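Local coordinates for carbohydrate deacetylase (Enterococcus faecalis, PDB 2I5I), which probably removes acetyl groups from acetylated carbohydrates during oligosaccharide breakdown, as a magnesium-dependent homodimeric hydrolase of the YdjC family, at residues 108-113 with 142-147; 130-135 with 158-163; 136-141 with 164-169; 146-151 with 172-177. All blocks are in the same frame, centred on the assembly; numbering follows the deposited sequence.

Contact 1 of 4, residues 108-113 with 142-147; sequences NEWDAQ and GVALAL
W110 and L147 meet at the centre of this helix-helix contact. Methyl CD1 of L147 lies 3.5 Å from W110 CB, at the edge of the indole. The other methyl of L147 turns to the next residue: CD2 sits 3.7 Å from D111 CB. L147 thus straddles the backbone between W110 and D111. The indole reaches on to the preceding turn of helix 138-151. With chi1 at -79°, W110 CG stands beside its own backbone N, and the six-membered ring extends along the partner helix. Its CE3 corner is 3.9 Å from V143 CG1, and the two side chains cross at about a right angle. Its CZ3 atom is 4.1 Å from A144 CB, and A144 N lies in the ring plane at that edge. The contact is apolar and buried. The carboxylate of D111 serves other partners: OD1 binds K150 and Y151, and OD2 binds K6 and N4 of the second subunit. The axes of the two helical segments come within 10.3 Å and cross at -42°. Helix 103-117 packs on helix 138-151 and also meets the second subunit, and W110 touches L65 of strand 60-65.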
loop_
_atom_site.group_PDB
_atom_site.type_symbol
_atom_site.label_atom_id
_atom_site.label_comp_id
_atom_site.label_asym_id
_atom_site.label_seq_id
_atom_site.Cartn_x
_atom_site.Cartn_y
_atom_site.Cartn_z
ATOM N N ASN A 108 -4.173 22.387 29.915
ATOM C CA ASN A 108 -2.877 21.787 29.631
ATOM C C ASN A 108 -3.031 20.345 29.155
ATOM O O ASN A 108 -2.387 19.902 28.209
ATOM C CB ASN A 108 -1.961 21.830 30.852
ATOM C CG ASN A 108 -1.621 23.264 31.236
ATOM O OD1 ASN A 108 -1.539 24.124 30.349
ATOM N ND2 ASN A 108 -1.426 23.531 32.519
ATOM N N GLU A 109 -3.892 19.623 29.869
ATOM C CA GLU A 109 -4.087 18.217 29.496
ATOM C C GLU A 109 -4.730 18.107 28.118
ATOM O O GLU A 109 -4.295 17.300 27.283
ATOM C CB GLU A 109 -4.923 17.497 30.558
ATOM C CG GLU A 109 -5.403 16.115 30.129
ATOM C CD GLU A 109 -4.291 15.125 29.868
ATOM O OE1 GLU A 109 -3.172 15.320 30.383
ATOM O OE2 GLU A 109 -4.551 14.107 29.176
ATOM N N TRP A 110 -5.767 18.905 27.848
ATOM C CA TRP A 110 -6.394 18.804 26.519
ATOM C C TRP A 110 -5.439 19.251 25.433
ATOM O O TRP A 110 -5.383 18.694 24.327
ATOM C CB TRP A 110 -7.714 19.577 26.534
ATOM C CG TRP A 110 -8.834 18.818 27.187
ATOM C CD1 TRP A 110 -8.829 17.544 27.690
ATOM C CD2 TRP A 110 -10.159 19.323 27.396
ATOM N NE1 TRP A 110 -10.075 17.243 28.195
ATOM C CE2 TRP A 110 -10.915 18.313 28.033
ATOM C CE3 TRP A 110 -10.773 20.538 27.108
ATOM C CZ2 TRP A 110 -12.253 18.509 28.372
ATOM C CZ3 TRP A 110 -12.104 20.724 27.450
ATOM C CH2 TRP A 110 -12.843 19.720 28.080
ATOM N N ASP A 111 -4.627 20.274 25.719
ATOM C CA ASP A 111 -3.609 20.694 24.761
ATOM C C ASP A 111 -2.676 19.516 24.489
ATOM O O ASP A 111 -2.319 19.198 23.355
ATOM C CB ASP A 111 -2.861 21.891 25.324
ATOM C CG ASP A 111 -1.683 22.381 24.509
ATOM O OD1 ASP A 111 -1.891 22.975 23.420
ATOM O OD2 ASP A 111 -0.537 22.188 24.953
ATOM N N ALA A 112 -2.263 18.840 25.545
ATOM C CA ALA A 112 -1.438 17.641 25.440
ATOM C C ALA A 112 -2.128 16.560 24.608
ATOM O O ALA A 112 -1.475 15.850 23.843
ATOM C CB ALA A 112 -1.141 17.133 26.839
ATOM N N GLN A 113 -3.447 16.430 24.747
ATOM C CA GLN A 113 -4.167 15.400 24.000
ATOM C C GLN A 113 -4.172 15.712 22.519
ATOM O O GLN A 113 -4.175 14.856 21.639
ATOM C CB GLN A 113 -5.604 15.254 24.522
ATOM C CG GLN A 113 -5.622 14.425 25.812
ATOM C CD GLN A 113 -6.988 14.364 26.466
ATOM O OE1 GLN A 113 -8.053 14.355 25.839
ATOM N NE2 GLN A 113 -6.997 14.305 27.797
ATOM N N GLY A 142 -15.522 26.804 27.700
ATOM C CA GLY A 142 -14.578 27.887 27.506
ATOM C C GLY A 142 -13.173 27.389 27.221
ATOM O O GLY A 142 -12.462 27.997 26.432
ATOM N N VAL A 143 -12.782 26.291 27.867
ATOM C CA VAL A 143 -11.448 25.743 27.693
ATOM C C VAL A 143 -11.337 25.073 26.320
ATOM O O VAL A 143 -10.278 25.243 25.709
ATOM C CB VAL A 143 -11.105 24.731 28.788
ATOM C CG1 VAL A 143 -9.799 24.007 28.471
ATOM C CG2 VAL A 143 -10.972 25.418 30.144
ATOM N N ALA A 144 -12.405 24.378 25.937
ATOM C CA ALA A 144 -12.459 23.788 24.606
ATOM C C ALA A 144 -12.375 24.869 23.534
ATOM O O ALA A 144 -11.653 24.709 22.551
ATOM C CB ALA A 144 -13.701 22.937 24.406
ATOM N N LEU A 145 -13.114 25.964 23.671
ATOM C CA LEU A 145 -13.111 27.008 22.650
ATOM C C LEU A 145 -11.756 27.671 22.544
ATOM O O LEU A 145 -11.264 28.012 21.459
ATOM C CB LEU A 145 -14.185 28.070 22.933
ATOM C CG LEU A 145 -15.617 27.542 22.705
ATOM C CD1 LEU A 145 -16.595 28.305 23.585
ATOM C CD2 LEU A 145 -15.983 27.597 21.239
ATOM N N ALA A 146 -11.087 27.838 23.695
ATOM C CA ALA A 146 -9.751 28.416 23.682
ATOM C C ALA A 146 -8.795 27.531 22.876
ATOM O O ALA A 146 -7.982 28.050 22.114
ATOM C CB ALA A 146 -9.228 28.639 25.090
ATOM N N LEU A 147 -8.886 26.206 23.019
ATOM C CA LEU A 147 -7.980 25.337 22.233
ATOM C C LEU A 147 -8.405 25.265 20.771
ATOM O O LEU A 147 -7.589 25.103 19.846
ATOM C CB LEU A 147 -7.918 23.979 22.933
ATOM C CG LEU A 147 -7.124 23.968 24.254
ATOM C CD1 LEU A 147 -7.558 22.839 25.169
ATOM C CD2 LEU A 147 -5.647 23.919 23.940
#

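Contact 2 of 4, residues 130-135 with 158-163; sequences HHNVHG and ASRSIE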
loop_
_atom_site.group_PDB
_atom_site.type_symbol
_atom_site.label_atom_id
_atom_site.label_comp_id
_atom_site.label_asym_id
_atom_site.label_seq_id
_atom_site.Cartn_x
_atom_site.Cartn_y
_atom_site.Cartn_z
ATOM N N HIS A 130 -15.360 13.115 24.873
ATOM C CA HIS A 130 -15.899 11.935 25.525
ATOM C C HIS A 130 -16.844 12.360 26.636
ATOM O O HIS A 130 -16.473 13.259 27.403
ATOM C CB HIS A 130 -14.758 11.113 26.103
ATOM C CG HIS A 130 -15.147 9.800 26.697
ATOM N ND1 HIS A 130 -15.703 8.782 25.957
ATOM C CD2 HIS A 130 -15.044 9.333 27.963
ATOM C CE1 HIS A 130 -15.939 7.739 26.743
ATOM N NE2 HIS A 130 -15.547 8.049 27.969
ATOM N N HIS A 131 -18.017 11.762 26.692
ATOM C CA HIS A 131 -19.016 12.100 27.695
ATOM C C HIS A 131 -19.483 13.550 27.571
ATOM O O HIS A 131 -20.049 14.075 28.540
ATOM C CB HIS A 131 -18.446 11.866 29.099
ATOM C CG HIS A 131 -18.257 10.398 29.391
ATOM N ND1 HIS A 131 -17.623 9.947 30.523
ATOM C CD2 HIS A 131 -18.609 9.288 28.694
ATOM C CE1 HIS A 131 -17.596 8.626 30.516
ATOM N NE2 HIS A 131 -18.194 8.186 29.414
ATOM N N ASN A 132 -19.231 14.159 26.416
ATOM C CA ASN A 132 -19.570 15.562 26.185
ATOM C C ASN A 132 -19.151 16.456 27.348
ATOM O O ASN A 132 -19.933 17.341 27.735
ATOM C CB ASN A 132 -21.068 15.754 25.940
ATOM C CG ASN A 132 -21.360 17.026 25.160
ATOM O OD1 ASN A 132 -20.558 17.454 24.335
ATOM N ND2 ASN A 132 -22.514 17.621 25.429
ATOM N N VAL A 133 -17.957 16.249 27.902
ATOM C CA VAL A 133 -17.522 17.040 29.047
ATOM C C VAL A 133 -17.247 18.516 28.761
ATOM O O VAL A 133 -17.305 19.297 29.731
ATOM C CB VAL A 133 -16.278 16.395 29.720
ATOM C CG1 VAL A 133 -16.718 15.085 30.389
ATOM C CG2 VAL A 133 -15.124 16.186 28.765
ATOM N N HIS A 134 -16.949 19.037 27.605
ATOM C CA HIS A 134 -16.832 20.360 27.050
ATOM C C HIS A 134 -18.189 21.058 27.006
ATOM O O HIS A 134 -18.235 22.266 26.765
ATOM C CB HIS A 134 -16.222 20.376 25.658
ATOM C CG HIS A 134 -16.980 20.232 24.404
ATOM N ND1 HIS A 134 -17.438 19.033 23.908
ATOM C CD2 HIS A 134 -17.354 21.147 23.463
ATOM C CE1 HIS A 134 -18.064 19.209 22.762
ATOM N NE2 HIS A 134 -18.029 20.496 22.456
ATOM N N GLY A 135 -19.263 20.310 27.239
ATOM C CA GLY A 135 -20.586 20.900 27.334
ATOM C C GLY A 135 -21.190 20.710 28.709
ATOM O O GLY A 135 -22.379 20.919 28.941
ATOM N N ALA A 158 -21.850 21.990 21.626
ATOM C CA ALA A 158 -22.005 21.443 22.959
ATOM C C ALA A 158 -23.402 21.419 23.540
ATOM O O ALA A 158 -23.584 20.842 24.635
ATOM C CB ALA A 158 -21.096 22.272 23.885
ATOM N N SER A 159 -24.432 22.008 22.925
ATOM C CA SER A 159 -25.730 22.007 23.636
ATOM C C SER A 159 -26.601 20.804 23.335
ATOM O O SER A 159 -26.887 20.543 22.172
ATOM C CB SER A 159 -26.497 23.296 23.292
ATOM O OG SER A 159 -27.914 23.147 23.324
ATOM N N ARG A 160 -27.087 20.074 24.343
ATOM C CA ARG A 160 -28.039 18.982 24.073
ATOM C C ARG A 160 -29.339 19.157 24.856
ATOM O O ARG A 160 -30.018 18.180 25.187
ATOM C CB ARG A 160 -27.442 17.620 24.424
ATOM C CG ARG A 160 -26.016 17.447 23.923
ATOM C CD ARG A 160 -25.535 16.017 24.026
ATOM N NE ARG A 160 -24.307 15.811 23.260
ATOM C CZ ARG A 160 -23.624 14.673 23.256
ATOM N NH1 ARG A 160 -24.042 13.633 23.972
ATOM N NH2 ARG A 160 -22.516 14.532 22.546
ATOM N N SER A 161 -29.661 20.407 25.147
ATOM C CA SER A 161 -30.802 20.779 25.987
ATOM C C SER A 161 -31.246 22.197 25.662
ATOM O O SER A 161 -30.450 23.009 25.192
ATOM C CB SER A 161 -30.441 20.586 27.459
ATOM O OG SER A 161 -30.247 21.737 28.242
ATOM N N ILE A 162 -32.522 22.552 25.873
ATOM C CA ILE A 162 -32.846 23.946 25.545
ATOM C C ILE A 162 -32.099 24.871 26.505
ATOM O O ILE A 162 -31.626 25.940 26.117
ATOM C CB ILE A 162 -34.339 24.309 25.627
ATOM C CG1 ILE A 162 -34.519 25.727 26.217
ATOM N N GLU A 163 -32.005 24.428 27.756
ATOM C CA GLU A 163 -31.375 25.195 28.815
ATOM C C GLU A 163 -29.959 25.637 28.486
ATOM O O GLU A 163 -29.515 26.664 29.006
ATOM C CB GLU A 163 -31.343 24.391 30.121
HETATM O O HOH W 1 -22.553 17.830 22.121
#
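Water 1 joins N132 to R160 and makes the shortest sound polar bonds of the contact. It accepts from R160 NE at 2.9 Å and donates to N132 OD1 at 3.0 Å. The two side chains come from opposite directions and lie one over the other. The amide of N132 covers one face of the guanidinium group, displaced toward its rim, with the planes only 14° apart. N132 ND2 is 3.3 Å from R160 NE, but both are donors, so this is stacking and not a hydrogen bond. ND2 instead makes a weak bond to A158 O at 3.5 Å. The amide is therefore held through both ends, by the water at OD1 and by the carbonyl at ND2. A chi1 of -157° swings the amide away from the N132 backbone nitrogen, and the R160 chain is extended from CG to NE, which lays the amide over the guanidinium face.

Beside it, the methyl of A158 packs against the G135 backbone and the H134 ring. A158 CB is 3.7 Å from G135 CA and 3.8 Å from H134 NE2. The H134 ring is fixed by bonds to the R156 carbonyl through NE2 and to S129 OG through ND1. H130, at the start of the first loop, is predicted to bind magnesium.

Residues 130-135 link strand 127-129 to helix 138-151. Residues 158-163 belong to the loop that runs from that helix to strand 179-181. L141 of the helix touches both H134 and A158, so the two loops meet against its first turns.

Contact 3 of 4, residues 136-141 with 164-169; sequences KNKKLL and TKDYLE
N137 and Y167 touch where helix 138-151 begins, and each makes a sound polar bond there. N137 caps the helix that begins at K138. Its OD1 accepts from L140 N at 2.8 Å, a nearly straight bond (172°), and more weakly from K139 N. Its ND2 binds E98, so both ends of the amide are held. The hydroxyl of Y167 is hydrogen-bonded to G135 O.

K138 NZ and D166 OD2 are modelled as a salt bridge, but at 2.5 Å the exact geometry is doubtful. Both residues also touch a crystal neighbour. The side chains cross at about a right angle. The lysine chain bends at chi2 and chi4 to bring NZ to the carboxylate.

Y167 carries most of the packing. Its hydroxyl rests against the backbone before the helix, with OH 3.2 Å from N137 CA. K138 passes along one border of the ring: CG is 3.5 Å from Y167 CE1, and CE lies in the ring plane at the edge. L141 meets the root of the ring, with CD2 3.6 Å from Y167 CG. A chi1 of -175° turns the leucine's isobutyl group toward the tyrosine, and chi2 near 48° brings CD2 to the ring. T164 CB sits over one ring face, within the same loop.

This is a classic asparagine N-cap, with the first helical turn packed against a tyrosine from the loop that follows the helix.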
loop_
_atom_site.group_PDB
_atom_site.type_symbol
_atom_site.label_atom_id
_atom_site.label_comp_id
_atom_site.label_asym_id
_atom_site.label_seq_id
_atom_site.Cartn_x
_atom_site.Cartn_y
_atom_site.Cartn_z
ATOM N N LYS A 136 -20.379 20.306 29.679
ATOM C CA LYS A 136 -20.911 20.059 31.017
ATOM C C LYS A 136 -21.286 21.367 31.728
ATOM O O LYS A 136 -22.223 21.399 32.529
ATOM C CB LYS A 136 -19.884 19.318 31.864
ATOM C CG LYS A 136 -20.290 19.038 33.305
ATOM C CD LYS A 136 -21.687 18.460 33.400
ATOM C CE LYS A 136 -21.781 17.330 34.419
ATOM N NZ LYS A 136 -23.063 16.580 34.190
ATOM N N ASN A 137 -20.525 22.396 31.414
ATOM C CA ASN A 137 -20.684 23.750 31.906
ATOM C C ASN A 137 -19.846 24.697 31.054
ATOM O O ASN A 137 -18.927 24.293 30.332
ATOM C CB ASN A 137 -20.325 23.869 33.390
ATOM C CG ASN A 137 -18.882 23.728 33.746
ATOM O OD1 ASN A 137 -17.967 24.184 33.060
ATOM N ND2 ASN A 137 -18.585 23.076 34.866
ATOM N N LYS A 138 -20.154 25.977 31.131
ATOM C CA LYS A 138 -19.568 27.021 30.314
ATOM C C LYS A 138 -18.075 27.214 30.484
ATOM O O LYS A 138 -17.414 27.693 29.557
ATOM C CB LYS A 138 -20.303 28.339 30.656
ATOM C CG LYS A 138 -21.517 28.571 29.772
ATOM C CD LYS A 138 -22.659 29.209 30.532
ATOM C CE LYS A 138 -23.971 29.272 29.773
ATOM N NZ LYS A 138 -24.524 30.657 29.841
ATOM N N LYS A 139 -17.558 26.861 31.657
ATOM C CA LYS A 139 -16.161 27.003 31.985
ATOM C C LYS A 139 -15.325 25.955 31.245
ATOM O O LYS A 139 -14.268 26.244 30.700
ATOM C CB LYS A 139 -15.900 26.805 33.475
ATOM C CG LYS A 139 -16.429 27.881 34.400
ATOM C CD LYS A 139 -16.944 27.257 35.689
ATOM N N LEU A 140 -15.824 24.719 31.285
ATOM C CA LEU A 140 -15.193 23.638 30.520
ATOM C C LEU A 140 -15.288 23.937 29.029
ATOM O O LEU A 140 -14.286 23.917 28.316
ATOM C CB LEU A 140 -15.821 22.300 30.903
ATOM C CG LEU A 140 -15.354 21.724 32.251
ATOM C CD1 LEU A 140 -16.196 20.539 32.705
ATOM C CD2 LEU A 140 -13.896 21.305 32.182
ATOM N N LEU A 141 -16.479 24.229 28.526
ATOM C CA LEU A 141 -16.664 24.751 27.184
ATOM C C LEU A 141 -15.671 25.832 26.797
ATOM O O LEU A 141 -15.071 25.856 25.723
ATOM C CB LEU A 141 -18.063 25.393 27.065
ATOM C CG LEU A 141 -18.451 25.889 25.676
ATOM C CD1 LEU A 141 -18.168 24.826 24.620
ATOM C CD2 LEU A 141 -19.921 26.295 25.647
ATOM N N THR A 164 -29.241 24.903 27.639
ATOM C CA THR A 164 -27.843 25.268 27.358
ATOM C C THR A 164 -27.702 25.823 25.946
ATOM O O THR A 164 -26.624 25.932 25.367
ATOM C CB THR A 164 -26.904 24.079 27.587
ATOM O OG1 THR A 164 -27.282 22.957 26.791
ATOM C CG2 THR A 164 -27.045 23.494 28.983
ATOM N N LYS A 165 -28.830 26.216 25.342
ATOM C CA LYS A 165 -28.769 26.765 23.991
ATOM C C LYS A 165 -27.862 27.989 23.930
ATOM O O LYS A 165 -27.278 28.287 22.885
ATOM C CB LYS A 165 -30.176 27.105 23.500
ATOM N N ASP A 166 -27.734 28.687 25.061
ATOM C CA ASP A 166 -26.924 29.899 25.082
ATOM C C ASP A 166 -25.435 29.590 25.022
ATOM O O ASP A 166 -24.580 30.473 24.937
ATOM C CB ASP A 166 -27.294 30.735 26.298
ATOM C CG ASP A 166 -26.792 30.256 27.635
ATOM O OD1 ASP A 166 -26.629 29.038 27.851
ATOM O OD2 ASP A 166 -26.564 31.137 28.500
ATOM N N TYR A 167 -25.088 28.306 25.053
ATOM C CA TYR A 167 -23.666 27.947 24.914
ATOM C C TYR A 167 -23.105 28.468 23.596
ATOM O O TYR A 167 -21.973 28.931 23.484
ATOM C CB TYR A 167 -23.504 26.436 24.978
ATOM C CG TYR A 167 -23.447 25.777 26.329
ATOM C CD1 TYR A 167 -23.425 26.466 27.530
ATOM C CD2 TYR A 167 -23.408 24.383 26.406
ATOM C CE1 TYR A 167 -23.373 25.812 28.748
ATOM C CE2 TYR A 167 -23.350 23.719 27.615
ATOM C CZ TYR A 167 -23.329 24.437 28.792
ATOM O OH TYR A 167 -23.273 23.796 30.007
ATOM N N LEU A 168 -23.945 28.368 22.566
ATOM C CA LEU A 168 -23.477 28.658 21.215
ATOM C C LEU A 168 -23.156 30.119 21.026
ATOM O O LEU A 168 -22.365 30.507 20.157
ATOM C CB LEU A 168 -24.514 28.179 20.190
ATOM C CG LEU A 168 -24.036 26.853 19.536
ATOM C CD1 LEU A 168 -24.340 25.711 20.489
ATOM C CD2 LEU A 168 -24.658 26.650 18.168
ATOM N N GLU A 169 -23.720 30.979 21.881
ATOM C CA GLU A 169 -23.344 32.395 21.681
ATOM C C GLU A 169 -21.865 32.616 21.987
ATOM O O GLU A 169 -21.291 33.662 21.667
ATOM C CB GLU A 169 -24.227 33.345 22.461
ATOM C CG GLU A 169 -24.634 33.064 23.888
ATOM C CD GLU A 169 -25.909 33.804 24.227
ATOM O OE1 GLU A 169 -26.865 33.732 23.428
ATOM O OE2 GLU A 169 -25.959 34.457 25.293
#

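Contact 4 of 4, residues 146-151 with 172-177; sequences ALARKY and QDVRTP
The last turns of helix 138-151 are tied here to the loop leading into strand 179-181, through a side-on arginine-aspartate salt bridge. R149 grips a single oxygen of D173 with two nitrogens. NE donates to OD1 at 2.9 Å with an angle of 164°, and D173 OD1 receives it on its syn lone pair. NH2 donates to the same OD1 at 3.1 Å, more bent at 139°, and meets it nearly along the C-O bond. Both bonds lie close to the guanidinium plane, and the carboxylate is turned only 16° from it. The two flat groups therefore join edge to edge, nearly coplanar. The R149 chain is extended from CG to NE and crosses D173 at about a right angle. NH2 has further acceptors in the same loop: it bonds to L170 O and weakly to Y171 O. This shared use probably fixes the rotation of the guanidinium group.

V174, next in the chain, packs on the helix with both methyls. CG1 is 3.6 Å from A148 CB, and CG2 is 3.5 Å from R149 CG. The valine is buried, while D173 is exposed.

Elsewhere on the helix surface, L147 faces helix 103-117, and K150 makes a salt bridge to E207 of the second subunit. Beyond V174 the chain pairs with L155 through R175, and P177 packs on Y258 and L261 before strand 179-181 begins.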
loop_
_atom_site.group_PDB
_atom_site.type_symbol
_atom_site.label_atom_id
_atom_site.label_comp_id
_atom_site.label_asym_id
_atom_site.label_seq_id
_atom_site.Cartn_x
_atom_site.Cartn_y
_atom_site.Cartn_z
ATOM N N ALA A 146 -11.087 27.838 23.695
ATOM C CA ALA A 146 -9.751 28.416 23.682
ATOM C C ALA A 146 -8.795 27.531 22.876
ATOM O O ALA A 146 -7.982 28.050 22.114
ATOM C CB ALA A 146 -9.228 28.639 25.090
ATOM N N LEU A 147 -8.886 26.206 23.019
ATOM C CA LEU A 147 -7.980 25.337 22.233
ATOM C C LEU A 147 -8.405 25.265 20.771
ATOM O O LEU A 147 -7.589 25.103 19.846
ATOM C CB LEU A 147 -7.918 23.979 22.933
ATOM C CG LEU A 147 -7.124 23.968 24.254
ATOM C CD1 LEU A 147 -7.558 22.839 25.169
ATOM C CD2 LEU A 147 -5.647 23.919 23.940
ATOM N N ALA A 148 -9.685 25.413 20.490
ATOM C CA ALA A 148 -10.212 25.478 19.134
ATOM C C ALA A 148 -9.587 26.673 18.406
ATOM O O ALA A 148 -9.185 26.575 17.246
ATOM C CB ALA A 148 -11.723 25.584 19.092
ATOM N N ARG A 149 -9.523 27.799 19.144
ATOM C CA ARG A 149 -8.955 29.008 18.520
ATOM C C ARG A 149 -7.455 28.836 18.329
ATOM O O ARG A 149 -6.929 29.220 17.287
ATOM C CB ARG A 149 -9.294 30.268 19.330
ATOM C CG ARG A 149 -10.768 30.412 19.624
ATOM C CD ARG A 149 -11.136 31.567 20.543
ATOM N NE ARG A 149 -12.573 31.788 20.418
ATOM C CZ ARG A 149 -13.527 31.783 21.316
ATOM N NH1 ARG A 149 -13.282 31.561 22.602
ATOM N NH2 ARG A 149 -14.773 32.008 20.921
ATOM N N LYS A 150 -6.782 28.240 19.299
ATOM C CA LYS A 150 -5.342 28.048 19.319
ATOM C C LYS A 150 -4.906 27.132 18.175
ATOM O O LYS A 150 -3.868 27.398 17.560
ATOM C CB LYS A 150 -4.867 27.474 20.646
ATOM C CG LYS A 150 -3.385 27.152 20.682
ATOM C CD LYS A 150 -3.059 26.246 21.863
ATOM C CE LYS A 150 -1.563 26.080 22.046
ATOM N NZ LYS A 150 -1.199 25.828 23.472
ATOM N N TYR A 151 -5.719 26.101 17.932
ATOM C CA TYR A 151 -5.334 25.195 16.848
ATOM C C TYR A 151 -6.170 25.433 15.607
ATOM O O TYR A 151 -5.938 24.804 14.574
ATOM C CB TYR A 151 -5.426 23.728 17.317
ATOM C CG TYR A 151 -4.344 23.402 18.313
ATOM C CD1 TYR A 151 -3.080 23.018 17.871
ATOM C CD2 TYR A 151 -4.544 23.465 19.676
ATOM C CE1 TYR A 151 -2.072 22.716 18.769
ATOM C CE2 TYR A 151 -3.556 23.170 20.579
ATOM C CZ TYR A 151 -2.311 22.789 20.123
ATOM O OH TYR A 151 -1.333 22.496 21.044
ATOM N N GLN A 172 -18.684 32.054 18.463
ATOM C CA GLN A 172 -18.185 33.201 17.696
ATOM C C GLN A 172 -17.368 32.796 16.481
ATOM O O GLN A 172 -17.985 32.364 15.498
ATOM C CB GLN A 172 -17.412 34.106 18.670
ATOM C CG GLN A 172 -18.407 34.821 19.576
ATOM C CD GLN A 172 -17.859 35.401 20.854
ATOM O OE1 GLN A 172 -16.678 35.666 21.044
ATOM N NE2 GLN A 172 -18.788 35.620 21.789
ATOM N N ASP A 173 -16.059 32.946 16.528
ATOM C CA ASP A 173 -15.153 32.601 15.452
ATOM C C ASP A 173 -14.966 31.086 15.300
ATOM O O ASP A 173 -14.555 30.636 14.222
ATOM C CB ASP A 173 -13.786 33.240 15.672
ATOM C CG ASP A 173 -13.152 32.946 17.017
ATOM O OD1 ASP A 173 -13.846 32.600 17.987
ATOM O OD2 ASP A 173 -11.912 33.075 17.123
ATOM N N VAL A 174 -15.233 30.346 16.359
ATOM C CA VAL A 174 -15.119 28.883 16.326
ATOM C C VAL A 174 -16.335 28.234 15.669
ATOM O O VAL A 174 -17.467 28.219 16.148
ATOM C CB VAL A 174 -14.929 28.292 17.725
ATOM C CG1 VAL A 174 -14.826 26.769 17.644
ATOM C CG2 VAL A 174 -13.691 28.841 18.419
ATOM N N ARG A 175 -16.112 27.639 14.498
ATOM C CA ARG A 175 -17.184 27.044 13.717
ATOM C C ARG A 175 -17.755 25.771 14.320
ATOM O O ARG A 175 -17.018 25.026 14.979
ATOM C CB ARG A 175 -16.609 26.776 12.313
ATOM C CG ARG A 175 -16.351 28.081 11.568
ATOM C CD ARG A 175 -16.057 27.913 10.096
ATOM N NE ARG A 175 -17.256 27.742 9.279
ATOM C CZ ARG A 175 -17.243 27.365 8.010
ATOM N NH1 ARG A 175 -16.095 27.118 7.405
ATOM N NH2 ARG A 175 -18.406 27.250 7.391
ATOM N N THR A 176 -19.047 25.522 14.100
ATOM C CA THR A 176 -19.715 24.404 14.758
ATOM C C THR A 176 -20.987 24.075 14.009
ATOM O O THR A 176 -21.574 24.951 13.349
ATOM C CB THR A 176 -20.015 24.741 16.231
ATOM O OG1 THR A 176 -20.575 23.635 16.938
ATOM C CG2 THR A 176 -21.071 25.858 16.290
ATOM N N PRO A 177 -21.437 22.826 14.043
ATOM C CA PRO A 177 -22.758 22.525 13.479
ATOM C C PRO A 177 -23.851 23.349 14.154
ATOM O O PRO A 177 -23.795 23.686 15.342
ATOM C CB PRO A 177 -22.944 21.045 13.790
ATOM C CG PRO A 177 -21.565 20.502 13.985
ATOM C CD PRO A 177 -20.741 21.628 14.545
#

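How the contacts relate
All four contacts use helix 138-151 or the loop just before it. Contact 1 sets helix 103-117 against its middle. Contacts 2, 3 and 4 lay the long connection to strand 179-181 alongside the helix and the loop before it, in matching order: 130-135, 136-141 and 146-151 meet 158-163, 164-169 and 172-177. Contacts 2 and 3 are neighbours, with centres about 7 Å apart. Contacts 1 and 4 share A146 and L147, their centres are about 11 Å apart, and both touch the second subunit. Contacts 2 and 4, about 16 Å apart between centres, do not touch. The series thus runs from the predicted magnesium ligand H130 toward the dimer interface.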